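Local coordinates for Blr3880 protein (Bradyrhizobium japonicum, PDB 2OOD) that probably catalyses the zinc-dependent hydrolytic deamination of guanine to xanthine and ammonia, at residues G74-H79 and T132-A137; E148-A153 and N199-T204; A291-P296 and K320-T325; A404-L409 and E455-G460. All coordinates share one frame; numbering follows the deposited sequence.

Interaction 1. Residues G74-H79 and T132-A137. With ZN (zinc ion), chain B.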
loop_
_atom_site.group_PDB
_atom_site.type_symbol
_atom_site.label_atom_id
_atom_site.label_comp_id
_atom_site.label_asym_id
_atom_site.label_seq_id
_atom_site.Cartn_x
_atom_site.Cartn_y
_atom_site.Cartn_z
ATOM N N GLY A 74 1.595 -20.799 -8.214
ATOM C CA GLY A 74 0.762 -19.693 -8.652
ATOM C C GLY A 74 -0.097 -19.159 -7.518
ATOM O O GLY A 74 -0.682 -19.932 -6.767
ATOM N N PHE A 75 -0.188 -17.838 -7.396
ATOM C CA PHE A 75 -0.962 -17.231 -6.325
ATOM C C PHE A 75 -2.463 -17.454 -6.433
ATOM O O PHE A 75 -3.034 -17.335 -7.509
ATOM C CB PHE A 75 -0.671 -15.735 -6.255
ATOM C CG PHE A 75 0.789 -15.414 -6.100
ATOM C CD1 PHE A 75 1.636 -16.272 -5.400
ATOM C CD2 PHE A 75 1.323 -14.252 -6.646
ATOM C CE1 PHE A 75 2.989 -15.982 -5.245
ATOM C CE2 PHE A 75 2.685 -13.952 -6.494
ATOM C CZ PHE A 75 3.512 -14.824 -5.792
ATOM N N ILE A 76 -3.090 -17.784 -5.308
ATOM C CA ILE A 76 -4.528 -18.015 -5.256
ATOM C C ILE A 76 -5.160 -16.737 -4.710
ATOM O O ILE A 76 -4.754 -16.223 -3.671
ATOM C CB ILE A 76 -4.906 -19.165 -4.286
ATOM C CG1 ILE A 76 -3.964 -20.355 -4.455
ATOM C CG2 ILE A 76 -6.338 -19.615 -4.549
ATOM C CD1 ILE A 76 -4.210 -21.157 -5.680
ATOM N N ASP A 77 -6.157 -16.230 -5.414
ATOM C CA ASP A 77 -6.857 -15.013 -5.017
ATOM C C ASP A 77 -8.299 -15.457 -4.774
ATOM O O ASP A 77 -9.030 -15.761 -5.709
ATOM C CB ASP A 77 -6.740 -13.995 -6.167
ATOM C CG ASP A 77 -7.662 -12.804 -6.021
ATOM O OD1 ASP A 77 -8.862 -13.012 -5.788
ATOM O OD2 ASP A 77 -7.200 -11.658 -6.167
ATOM N N GLY A 78 -8.704 -15.514 -3.515
ATOM C CA GLY A 78 -10.047 -15.973 -3.219
ATOM C C GLY A 78 -11.181 -14.971 -3.226
ATOM O O GLY A 78 -12.239 -15.270 -2.690
ATOM N N HIS A 79 -11.009 -13.804 -3.836
ATOM C CA HIS A 79 -12.090 -12.835 -3.814
ATOM C C HIS A 79 -11.919 -11.626 -4.729
ATOM O O HIS A 79 -11.427 -10.595 -4.280
ATOM C CB HIS A 79 -12.261 -12.346 -2.378
ATOM C CG HIS A 79 -13.558 -11.653 -2.116
ATOM N ND1 HIS A 79 -14.576 -12.240 -1.401
ATOM C CD2 HIS A 79 -13.995 -10.415 -2.445
ATOM C CE1 HIS A 79 -15.585 -11.392 -1.297
ATOM N NE2 HIS A 79 -15.257 -10.277 -1.922
ATOM N N THR A 132 -1.334 -14.057 -10.293
ATOM C CA THR A 132 -2.491 -14.872 -9.922
ATOM C C THR A 132 -2.876 -15.821 -11.037
ATOM O O THR A 132 -3.164 -15.390 -12.145
ATOM C CB THR A 132 -3.730 -14.004 -9.601
ATOM O OG1 THR A 132 -3.457 -13.168 -8.471
ATOM C CG2 THR A 132 -4.925 -14.882 -9.284
ATOM N N THR A 133 -2.889 -17.113 -10.734
ATOM C CA THR A 133 -3.253 -18.122 -11.714
ATOM C C THR A 133 -4.629 -18.721 -11.431
ATOM O O THR A 133 -5.251 -19.295 -12.322
ATOM C CB THR A 133 -2.218 -19.254 -11.748
ATOM O OG1 THR A 133 -2.077 -19.814 -10.440
ATOM C CG2 THR A 133 -0.886 -18.735 -12.210
ATOM N N THR A 134 -5.100 -18.587 -10.193
ATOM C CA THR A 134 -6.408 -19.114 -9.791
ATOM C C THR A 134 -7.150 -18.080 -8.951
ATOM O O THR A 134 -6.557 -17.429 -8.090
ATOM C CB THR A 134 -6.264 -20.410 -8.959
ATOM O OG1 THR A 134 -5.538 -21.394 -9.714
ATOM C CG2 THR A 134 -7.629 -20.963 -8.589
ATOM N N CYS A 135 -8.449 -17.931 -9.194
ATOM C CA CYS A 135 -9.241 -16.957 -8.449
ATOM C C CYS A 135 -10.711 -17.348 -8.300
ATOM O O CYS A 135 -11.262 -18.072 -9.126
ATOM C CB CYS A 135 -9.164 -15.587 -9.132
ATOM S SG CYS A 135 -10.094 -15.481 -10.694
ATOM N N GLN A 136 -11.335 -16.872 -7.227
ATOM C CA GLN A 136 -12.747 -17.114 -6.980
ATOM C C GLN A 136 -13.374 -15.764 -7.295
ATOM O O GLN A 136 -13.246 -14.820 -6.522
ATOM C CB GLN A 136 -12.986 -17.494 -5.523
ATOM C CG GLN A 136 -14.448 -17.682 -5.179
ATOM C CD GLN A 136 -14.636 -18.351 -3.845
ATOM O OE1 GLN A 136 -14.020 -17.961 -2.861
ATOM N NE2 GLN A 136 -15.491 -19.364 -3.800
ATOM N N ALA A 137 -14.052 -15.679 -8.435
ATOM C CA ALA A 137 -14.624 -14.418 -8.878
ATOM C C ALA A 137 -16.117 -14.170 -8.779
ATOM O O ALA A 137 -16.943 -15.051 -9.019
ATOM C CB ALA A 137 -14.186 -14.159 -10.305
HETATM ZN ZN ZN B . -16.242 -8.446 -2.641
HETATM O O HOH W 1 -5.145 -11.589 -7.598
HETATM O O HOH W 2 -15.258 -6.240 -3.469
#

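Interaction 2. Residues E148-A153 and N199-T204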
loop_
_atom_site.group_PDB
_atom_site.type_symbol
_atom_site.label_atom_id
_atom_site.label_comp_id
_atom_site.label_asym_id
_atom_site.label_seq_id
_atom_site.Cartn_x
_atom_site.Cartn_y
_atom_site.Cartn_z
ATOM N N GLU A 148 -18.913 -15.582 -20.401
ATOM C CA GLU A 148 -17.679 -15.106 -21.015
ATOM C C GLU A 148 -16.447 -15.383 -20.158
ATOM O O GLU A 148 -15.366 -15.618 -20.694
ATOM C CB GLU A 148 -17.770 -13.607 -21.310
ATOM C CG GLU A 148 -18.733 -13.245 -22.430
ATOM C CD GLU A 148 -18.453 -14.010 -23.715
ATOM O OE1 GLU A 148 -17.273 -14.092 -24.116
ATOM O OE2 GLU A 148 -19.413 -14.520 -24.331
ATOM N N LEU A 149 -16.607 -15.361 -18.834
ATOM C CA LEU A 149 -15.488 -15.609 -17.927
ATOM C C LEU A 149 -15.046 -17.066 -17.943
ATOM O O LEU A 149 -13.859 -17.364 -18.039
ATOM C CB LEU A 149 -15.842 -15.204 -16.491
ATOM C CG LEU A 149 -14.800 -15.634 -15.450
ATOM C CD1 LEU A 149 -13.504 -14.884 -15.668
ATOM C CD2 LEU A 149 -15.324 -15.383 -14.059
ATOM N N PHE A 150 -16.002 -17.977 -17.837
ATOM C CA PHE A 150 -15.672 -19.393 -17.848
ATOM C C PHE A 150 -15.024 -19.808 -19.163
ATOM O O PHE A 150 -14.073 -20.587 -19.181
ATOM C CB PHE A 150 -16.928 -20.233 -17.630
ATOM C CG PHE A 150 -17.299 -20.413 -16.188
ATOM C CD1 PHE A 150 -16.391 -20.970 -15.289
ATOM C CD2 PHE A 150 -18.570 -20.070 -15.734
ATOM C CE1 PHE A 150 -16.744 -21.189 -13.957
ATOM C CE2 PHE A 150 -18.935 -20.286 -14.403
ATOM C CZ PHE A 150 -18.019 -20.847 -13.515
ATOM N N GLU A 151 -15.540 -19.287 -20.267
ATOM C CA GLU A 151 -15.019 -19.641 -21.574
ATOM C C GLU A 151 -13.615 -19.126 -21.873
ATOM O O GLU A 151 -12.803 -19.851 -22.453
ATOM C CB GLU A 151 -16.023 -19.220 -22.649
ATOM C CG GLU A 151 -17.069 -20.302 -22.889
ATOM C CD GLU A 151 -18.373 -19.783 -23.459
ATOM O OE1 GLU A 151 -18.337 -18.936 -24.378
ATOM O OE2 GLU A 151 -19.442 -20.239 -22.993
ATOM N N GLU A 152 -13.316 -17.892 -21.476
ATOM C CA GLU A 152 -11.982 -17.348 -21.702
ATOM C C GLU A 152 -11.015 -18.042 -20.747
ATOM O O GLU A 152 -9.820 -18.129 -21.013
ATOM C CB GLU A 152 -11.968 -15.839 -21.462
ATOM C CG GLU A 152 -10.595 -15.206 -21.573
ATOM C CD GLU A 152 -9.940 -15.449 -22.923
ATOM O OE1 GLU A 152 -10.624 -15.953 -23.835
ATOM O OE2 GLU A 152 -8.742 -15.130 -23.080
ATOM N N ALA A 153 -11.541 -18.540 -19.633
ATOM C CA ALA A 153 -10.718 -19.235 -18.658
ATOM C C ALA A 153 -10.332 -20.579 -19.252
ATOM O O ALA A 153 -9.247 -21.098 -18.993
ATOM C CB ALA A 153 -11.483 -19.428 -17.347
ATOM N N ASN A 199 -12.815 -25.579 -14.669
ATOM C CA ASN A 199 -13.844 -24.660 -14.171
ATOM C C ASN A 199 -14.649 -25.238 -12.999
ATOM O O ASN A 199 -15.090 -26.385 -13.050
ATOM C CB ASN A 199 -14.826 -24.281 -15.287
ATOM C CG ASN A 199 -14.200 -23.391 -16.347
ATOM O OD1 ASN A 199 -13.485 -22.442 -16.033
ATOM N ND2 ASN A 199 -14.483 -23.686 -17.611
ATOM N N LEU A 200 -14.844 -24.433 -11.953
ATOM C CA LEU A 200 -15.603 -24.836 -10.768
ATOM C C LEU A 200 -16.671 -23.779 -10.510
ATOM O O LEU A 200 -16.387 -22.584 -10.564
ATOM C CB LEU A 200 -14.671 -24.949 -9.561
ATOM C CG LEU A 200 -13.561 -25.995 -9.711
ATOM C CD1 LEU A 200 -12.613 -25.924 -8.544
ATOM C CD2 LEU A 200 -14.180 -27.376 -9.816
ATOM N N TYR A 201 -17.897 -24.215 -10.233
ATOM C CA TYR A 201 -18.998 -23.279 -10.010
ATOM C C TYR A 201 -19.296 -22.956 -8.545
ATOM O O TYR A 201 -19.253 -23.832 -7.684
ATOM C CB TYR A 201 -20.276 -23.812 -10.648
ATOM C CG TYR A 201 -21.337 -22.755 -10.789
ATOM C CD1 TYR A 201 -21.337 -21.885 -11.869
ATOM C CD2 TYR A 201 -22.313 -22.590 -9.824
ATOM C CE1 TYR A 201 -22.284 -20.868 -11.982
ATOM C CE2 TYR A 201 -23.267 -21.573 -9.928
ATOM C CZ TYR A 201 -23.242 -20.716 -11.009
ATOM O OH TYR A 201 -24.159 -19.685 -11.097
ATOM N N ALA A 202 -19.628 -21.700 -8.267
ATOM C CA ALA A 202 -19.945 -21.296 -6.906
ATOM C C ALA A 202 -21.293 -20.597 -6.837
ATOM O O ALA A 202 -21.503 -19.584 -7.505
ATOM C CB ALA A 202 -18.862 -20.377 -6.365
ATOM N N ILE A 203 -22.209 -21.159 -6.046
ATOM C CA ILE A 203 -23.532 -20.570 -5.858
ATOM C C ILE A 203 -23.172 -19.210 -5.287
ATOM O O ILE A 203 -22.454 -19.135 -4.288
ATOM C CB ILE A 203 -24.347 -21.325 -4.795
ATOM C CG1 ILE A 203 -24.339 -22.830 -5.083
ATOM C CG2 ILE A 203 -25.769 -20.788 -4.762
ATOM C CD1 ILE A 203 -25.100 -23.214 -6.304
ATOM N N THR A 204 -23.661 -18.132 -5.884
ATOM C CA THR A 204 -23.258 -16.838 -5.375
ATOM C C THR A 204 -24.263 -15.772 -4.976
ATOM O O THR A 204 -24.629 -14.913 -5.783
ATOM C CB THR A 204 -22.261 -16.169 -6.341
ATOM O OG1 THR A 204 -21.166 -17.057 -6.584
ATOM C CG2 THR A 204 -21.715 -14.884 -5.743
#

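Interaction 3. Residues A291-P296 and K320-T325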
loop_
_atom_site.group_PDB
_atom_site.type_symbol
_atom_site.label_atom_id
_atom_site.label_comp_id
_atom_site.label_asym_id
_atom_site.label_seq_id
_atom_site.Cartn_x
_atom_site.Cartn_y
_atom_site.Cartn_z
ATOM N N ALA A 291 -14.911 -21.067 5.357
ATOM C CA ALA A 291 -13.710 -20.245 5.289
ATOM C C ALA A 291 -13.989 -18.762 5.139
ATOM O O ALA A 291 -15.025 -18.366 4.620
ATOM C CB ALA A 291 -12.832 -20.720 4.143
ATOM N N VAL A 292 -13.054 -17.942 5.600
ATOM C CA VAL A 292 -13.192 -16.498 5.495
ATOM C C VAL A 292 -12.089 -16.006 4.560
ATOM O O VAL A 292 -11.027 -16.624 4.470
ATOM C CB VAL A 292 -13.067 -15.805 6.886
ATOM C CG1 VAL A 292 -11.693 -16.032 7.463
ATOM C CG2 VAL A 292 -13.330 -14.324 6.759
ATOM N N VAL A 293 -12.347 -14.914 3.847
ATOM C CA VAL A 293 -11.365 -14.371 2.925
ATOM C C VAL A 293 -10.933 -12.989 3.382
ATOM O O VAL A 293 -11.719 -12.045 3.367
ATOM C CB VAL A 293 -11.925 -14.276 1.488
ATOM C CG1 VAL A 293 -10.828 -13.847 0.541
ATOM C CG2 VAL A 293 -12.514 -15.614 1.060
ATOM N N PHE A 294 -9.669 -12.893 3.787
ATOM C CA PHE A 294 -9.055 -11.660 4.280
ATOM C C PHE A 294 -8.626 -10.754 3.127
ATOM O O PHE A 294 -7.665 -11.050 2.426
ATOM C CB PHE A 294 -7.858 -12.052 5.176
ATOM C CG PHE A 294 -7.003 -10.897 5.645
ATOM C CD1 PHE A 294 -7.537 -9.633 5.856
ATOM C CD2 PHE A 294 -5.663 -11.110 5.955
ATOM C CE1 PHE A 294 -6.753 -8.604 6.373
ATOM C CE2 PHE A 294 -4.870 -10.087 6.474
ATOM C CZ PHE A 294 -5.419 -8.836 6.682
ATOM N N CYS A 295 -9.339 -9.648 2.945
ATOM C CA CYS A 295 -9.042 -8.702 1.872
ATOM C C CYS A 295 -8.592 -7.358 2.430
ATOM O O CYS A 295 -9.334 -6.385 2.389
ATOM C CB CYS A 295 -10.288 -8.500 1.009
ATOM S SG CYS A 295 -11.028 -10.029 0.414
ATOM N N PRO A 296 -7.354 -7.281 2.928
ATOM C CA PRO A 296 -6.783 -6.066 3.509
ATOM C C PRO A 296 -6.789 -4.789 2.675
ATOM O O PRO A 296 -7.103 -3.727 3.201
ATOM C CB PRO A 296 -5.378 -6.504 3.904
ATOM C CG PRO A 296 -5.061 -7.542 2.908
ATOM C CD PRO A 296 -6.330 -8.332 2.825
ATOM N N LYS A 320 -10.450 -21.662 8.365
ATOM C CA LYS A 320 -9.845 -21.794 7.046
ATOM C C LYS A 320 -9.896 -20.459 6.321
ATOM O O LYS A 320 -10.909 -19.762 6.367
ATOM C CB LYS A 320 -10.580 -22.857 6.234
ATOM C CG LYS A 320 -10.259 -24.267 6.681
ATOM C CD LYS A 320 -11.044 -25.294 5.888
ATOM C CE LYS A 320 -10.637 -26.701 6.264
ATOM N NZ LYS A 320 -9.175 -26.868 6.063
HETATM N N MSE A 321 -8.804 -20.108 5.647
HETATM C CA MSE A 321 -8.716 -18.834 4.937
HETATM C C MSE A 321 -8.072 -18.868 3.563
HETATM O O MSE A 321 -7.449 -19.844 3.158
HETATM C CB MSE A 321 -7.897 -17.833 5.744
HETATM C CG MSE A 321 -8.597 -17.123 6.865
HETATM SE SE MSE A 321 -7.393 -15.710 7.482
HETATM C CE MSE A 321 -6.109 -16.806 8.476
ATOM N N SER A 322 -8.205 -17.738 2.884
ATOM C CA SER A 322 -7.614 -17.502 1.579
ATOM C C SER A 322 -7.549 -15.985 1.582
ATOM O O SER A 322 -8.466 -15.346 2.075
ATOM C CB SER A 322 -8.520 -18.008 0.446
ATOM O OG SER A 322 -9.705 -17.244 0.326
ATOM N N PHE A 323 -6.463 -15.400 1.093
ATOM C CA PHE A 323 -6.371 -13.946 1.068
ATOM C C PHE A 323 -7.062 -13.452 -0.183
ATOM O O PHE A 323 -7.262 -14.215 -1.123
ATOM C CB PHE A 323 -4.912 -13.492 1.085
ATOM C CG PHE A 323 -4.270 -13.578 2.443
ATOM C CD1 PHE A 323 -4.900 -14.248 3.488
ATOM C CD2 PHE A 323 -3.034 -12.998 2.679
ATOM C CE1 PHE A 323 -4.303 -14.333 4.744
ATOM C CE2 PHE A 323 -2.433 -13.081 3.934
ATOM C CZ PHE A 323 -3.075 -13.751 4.963
ATOM N N GLY A 324 -7.431 -12.181 -0.213
ATOM C CA GLY A 324 -8.107 -11.670 -1.388
ATOM C C GLY A 324 -7.767 -10.247 -1.759
ATOM O O GLY A 324 -7.459 -9.436 -0.897
ATOM N N THR A 325 -7.816 -9.943 -3.049
ATOM C CA THR A 325 -7.529 -8.599 -3.536
ATOM C C THR A 325 -8.795 -7.783 -3.389
ATOM O O THR A 325 -8.793 -6.680 -2.852
ATOM C CB THR A 325 -7.140 -8.598 -5.036
ATOM O OG1 THR A 325 -8.124 -9.321 -5.781
ATOM C CG2 THR A 325 -5.777 -9.233 -5.242
#

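Interaction 4. Residues A404-L409 and E455-G460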
loop_
_atom_site.group_PDB
_atom_site.type_symbol
_atom_site.label_atom_id
_atom_site.label_comp_id
_atom_site.label_asym_id
_atom_site.label_seq_id
_atom_site.Cartn_x
_atom_site.Cartn_y
_atom_site.Cartn_z
ATOM N N ALA A 404 0.364 -27.855 -12.604
ATOM C CA ALA A 404 1.547 -27.011 -12.641
ATOM C C ALA A 404 1.359 -25.535 -12.947
ATOM O O ALA A 404 1.680 -25.085 -14.043
ATOM C CB ALA A 404 2.555 -27.603 -13.609
ATOM N N ASP A 405 0.836 -24.779 -11.987
ATOM C CA ASP A 405 0.681 -23.335 -12.161
ATOM C C ASP A 405 1.811 -22.752 -11.332
ATOM O O ASP A 405 1.988 -23.149 -10.188
ATOM C CB ASP A 405 -0.652 -22.837 -11.602
ATOM C CG ASP A 405 -1.840 -23.337 -12.390
ATOM O OD1 ASP A 405 -1.623 -23.894 -13.480
ATOM O OD2 ASP A 405 -2.989 -23.165 -11.927
ATOM N N PHE A 406 2.596 -21.840 -11.886
ATOM C CA PHE A 406 3.669 -21.268 -11.092
ATOM C C PHE A 406 4.133 -19.908 -11.566
ATOM O O PHE A 406 3.796 -19.473 -12.665
ATOM C CB PHE A 406 4.851 -22.242 -10.992
ATOM C CG PHE A 406 5.380 -22.717 -12.318
ATOM C CD1 PHE A 406 6.462 -22.081 -12.923
ATOM C CD2 PHE A 406 4.797 -23.805 -12.968
ATOM C CE1 PHE A 406 6.954 -22.527 -14.157
ATOM C CE2 PHE A 406 5.287 -24.248 -14.200
ATOM C CZ PHE A 406 6.363 -23.607 -14.788
ATOM N N VAL A 407 4.903 -19.239 -10.718
ATOM C CA VAL A 407 5.392 -17.905 -11.014
ATOM C C VAL A 407 6.884 -17.779 -10.765
ATOM O O VAL A 407 7.407 -18.287 -9.778
ATOM C CB VAL A 407 4.657 -16.848 -10.137
ATOM C CG1 VAL A 407 5.316 -15.494 -10.275
ATOM C CG2 VAL A 407 3.197 -16.751 -10.545
ATOM N N ALA A 408 7.574 -17.105 -11.670
ATOM C CA ALA A 408 8.995 -16.890 -11.504
ATOM C C ALA A 408 9.144 -15.470 -10.977
ATOM O O ALA A 408 8.874 -14.502 -11.691
ATOM C CB ALA A 408 9.712 -17.047 -12.830
ATOM N N LEU A 409 9.557 -15.354 -9.717
ATOM C CA LEU A 409 9.734 -14.057 -9.076
ATOM C C LEU A 409 11.145 -13.525 -9.236
ATOM O O LEU A 409 12.119 -14.267 -9.109
ATOM C CB LEU A 409 9.420 -14.148 -7.578
ATOM C CG LEU A 409 7.997 -14.466 -7.117
ATOM C CD1 LEU A 409 7.999 -14.589 -5.617
ATOM C CD2 LEU A 409 7.028 -13.382 -7.556
ATOM N N GLU A 455 7.497 -14.218 -14.731
ATOM C CA GLU A 455 6.855 -15.191 -15.598
ATOM C C GLU A 455 5.709 -15.863 -14.862
ATOM O O GLU A 455 5.831 -16.182 -13.684
ATOM C CB GLU A 455 7.860 -16.257 -16.046
ATOM C CG GLU A 455 9.022 -15.734 -16.877
ATOM C CD GLU A 455 9.968 -16.841 -17.323
ATOM O OE1 GLU A 455 9.531 -18.013 -17.357
ATOM O OE2 GLU A 455 11.138 -16.535 -17.654
ATOM N N THR A 456 4.595 -16.066 -15.557
ATOM C CA THR A 456 3.439 -16.731 -14.967
ATOM C C THR A 456 3.108 -17.925 -15.859
ATOM O O THR A 456 2.881 -17.763 -17.052
ATOM C CB THR A 456 2.206 -15.801 -14.901
ATOM O OG1 THR A 456 2.527 -14.624 -14.156
ATOM C CG2 THR A 456 1.053 -16.507 -14.223
ATOM N N TRP A 457 3.093 -19.121 -15.282
ATOM C CA TRP A 457 2.809 -20.333 -16.039
ATOM C C TRP A 457 1.506 -20.980 -15.590
ATOM O O TRP A 457 1.174 -20.968 -14.411
ATOM C CB TRP A 457 3.948 -21.343 -15.859
ATOM C CG TRP A 457 5.290 -20.884 -16.382
ATOM C CD1 TRP A 457 5.976 -19.766 -16.008
ATOM C CD2 TRP A 457 6.108 -21.548 -17.359
ATOM N NE1 TRP A 457 7.170 -19.692 -16.689
ATOM C CE2 TRP A 457 7.274 -20.773 -17.523
ATOM C CE3 TRP A 457 5.968 -22.723 -18.108
ATOM C CZ2 TRP A 457 8.294 -21.138 -18.414
ATOM C CZ3 TRP A 457 6.991 -23.084 -18.994
ATOM C CH2 TRP A 457 8.132 -22.294 -19.134
ATOM N N VAL A 458 0.780 -21.553 -16.538
ATOM C CA VAL A 458 -0.471 -22.229 -16.243
ATOM C C VAL A 458 -0.443 -23.574 -16.952
ATOM O O VAL A 458 -0.399 -23.628 -18.182
ATOM C CB VAL A 458 -1.671 -21.434 -16.763
ATOM C CG1 VAL A 458 -2.954 -22.157 -16.431
ATOM C CG2 VAL A 458 -1.671 -20.059 -16.160
HETATM N N MSE A 459 -0.459 -24.657 -16.181
HETATM C CA MSE A 459 -0.436 -26.001 -16.749
HETATM C C MSE A 459 0.831 -26.277 -17.568
HETATM O O MSE A 459 0.760 -26.827 -18.666
HETATM C CB MSE A 459 -1.667 -26.214 -17.634
HETATM C CG MSE A 459 -2.961 -26.304 -16.871
HETATM SE SE MSE A 459 -3.014 -27.886 -15.706
HETATM C CE MSE A 459 -4.190 -29.015 -16.785
ATOM N N GLY A 460 1.986 -25.890 -17.041
ATOM C CA GLY A 460 3.228 -26.133 -17.754
ATOM C C GLY A 460 3.409 -25.299 -19.010
ATOM O O GLY A 460 4.356 -25.503 -19.772
#

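Interaction 1. Residues G74-H79 and T132-A137
F75, I76 and D77 pair with T132, T134 and C135 as neighbouring parallel strands of the amidohydrolase (beta/alpha) barrel, their directions only 4° apart. Three backbone bonds hold the pair. T133 N donates to F75 O, D77 N reaches T134 O at 3.0 Å, and Q136 N closes on D77 O, lying nearly in line with that carbonyl. The register slips by one residue between F75 and I76, a beta bulge that leaves T133 out of the sequence of bridges.

Polar side chains add a second layer. One water accepts from T132 OG1 and donates to D77 OD2, which is also bonded to T325 OG1. With CG anti to its backbone N (chi1 168°), the D77 carboxylate folds back beside its own carbonyl carbon, and OD1 accepts H79 N at 3.0 Å, an Asx turn that fastens the backbone N of the zinc ligand H79 to the D77 carboxylate.

Packing involves both faces of the sheet. I76 and T134 run side by side, I76 CD1 lying 3.9 Å from T134 CB. D77 CB touches the methyl CG2 of T132 at 3.7 Å. At the start of the pairing, beside the bulge, T133 OG1 rests against G74 CA.

This strand carries the metal ligand: with H81, H234 and D326 as the other protein ligands, H79 NE2 binds the zinc ion at 2.2 Å.

Interaction 2. Residues E148-A153 and N199-T204
The ring of F150 meets N199, L200 and Y201 mainly along its rim. N199 OD1 and the backbone carbonyl oxygen of L200 both lie near the ring plane: OD1 stands 3.3 Å from F150 CD1, and L200 O is 3.7 Å from F150 CE1. The N199 amide is steeply inclined to the ring, the planes 73° apart. Y201 comes in obliquely as seen from F150, but in its own frame it is touched at the edge, F150 CE2 lying 3.8 Å from Y201 CD1 as the two side chains cross at about a right angle. Y193, from helix 179-193, stacks on the F150 ring.

One polar link joins the same residues. N199 ND2 makes a weak hydrogen bond of 3.5 Å to F150 O, and the same nitrogen also bonds to S154 OG. With CG beside the backbone N (chi1 -70°), N199 OD1 is brought to the F150 ring edge and also touches A153 CB at 3.8 Å. Y201 OH is held in turn by L164 N.

In the barrel, helix 143-156 follows strand 132-138 and packs outside strand 199-205, the two short axes running nearly antiparallel 9.8 Å apart. Replacing F150 by alanine would probably take the ring away from N199 OD1, L200 O and Y201, leave Y193 without its stacking partner and open a gap between helix and strand.

Two oxygens thus face the weakly positive C-H rim of an aromatic ring, so the buried contact probably gains a little electrostatic attraction on top of ordinary packing.

Interaction 3. Residues A291-P296 and K320-T325
V292 N donates to K320 O and G324 N to F294 O, each at 2.9 Å, and these bonds bracket the parallel pairing of strands 291-294 and 320-323. The first is nearly linear at the carbonyl, whereas G324 N sits above the carbonyl plane of F294. Between them, F294 N bonds to S322 O at 3.2 Å and S322 N makes a weak bond to V292 O.

On the side of the sheet with V292, M321, F294 and F323, the aromatic pair is T-shaped: with CG opposite its backbone N (chi1 173°), F294 swings its ring edge to the face of F323, centroids 5.2 Å apart and planes at 82°, F294 CD2 lying over that face toward its rim. P296 CD rests on one face of F294, and F307 stacks on this ring. The selenomethionine M321 packs alongside V292 and lays its SE 4.3 Å from F294 CB.

On the other side, V293 turns both methyls to S322 OG, CG2 the nearer. Beyond the strands C295 SG lies 3.8 Å from G324 CA, C295 standing at the N-cap of helix 296-301.

Neighbouring parallel strands ending beside the metal are characteristic of TIM-barrel amidohydrolases; here the zinc ligand D326 follows shortly after strand 320-323.

Interaction 4. Residues A404-L409 and E455-G460
F406 and A408 form hydrogen-bonded antiparallel pairs with W457 and E455, flanking the non-hydrogen-bonded pair of V407 and T456, in strands whose directions differ by 167°. W457 N gives F406 O a nearly linear bond of 2.7 Å, F406 N returns one to W457 O from above its carbonyl plane, and A408 N donates to E455 O at 2.8 Å.

F406 and W457 rise from the same side of the sheet. Their rings form an offset stack, the F406 ring and the five-membered indole ring being 4.2 Å apart between centroids and tilted by 19°. W457 CB sits over the centre of the F406 ring, a CH-pi contact. F406 reaches there with CG between its backbone N and carbonyl carbon (chi1 55°). In the plane of the indole, W457 NE1 donates to E455 OE1 at 3.0 Å, and the other carboxylate oxygen of E455 forms a salt bridge with K465.

At the far end D405 OD1 accepts a hydrogen bond from M459 N at 3.0 Å, nearly along its C-O axis, while D405 OD2 pairs with R198. Next to it, G460 N bonds to A404 O.

These strands belong to the beta-rich part beside the barrel, where I66 of strand 62-67 also touches W457. With W457 exchanged for a leucine, F406 would probably lose its stacking partner and E455 OE1 the indole N-H.

The indole is used twice, its face for stacking and its edge for a hydrogen bond, and the E455 carboxylate, met by the indole N-H at OE1 and by K465 at OE2, is probably stabilised in its charged form.

Interaction 1 connects the other three contacts. To interaction 3 it is joined by a probable hydrogen bond, G78 N to F323 O at 3.1 Å, consistent with strand 320-323 lying next to strand 70-81, where a TIM barrel closes. To interaction 4 it is tied by G74 N to D405 O, also 3.1 Å, where barrel and beta-rich part meet. Interaction 2 touches it through packing, A137 CB on L149 CD2 at 4.1 Å. Interaction 1 supplies H79 to the active site, and interaction 3 adjoins it: the H79 side chain is about 4 Å from bound guanine and that of C295 about 6 Å from zinc. Interactions 2 and 4 lie away from the site.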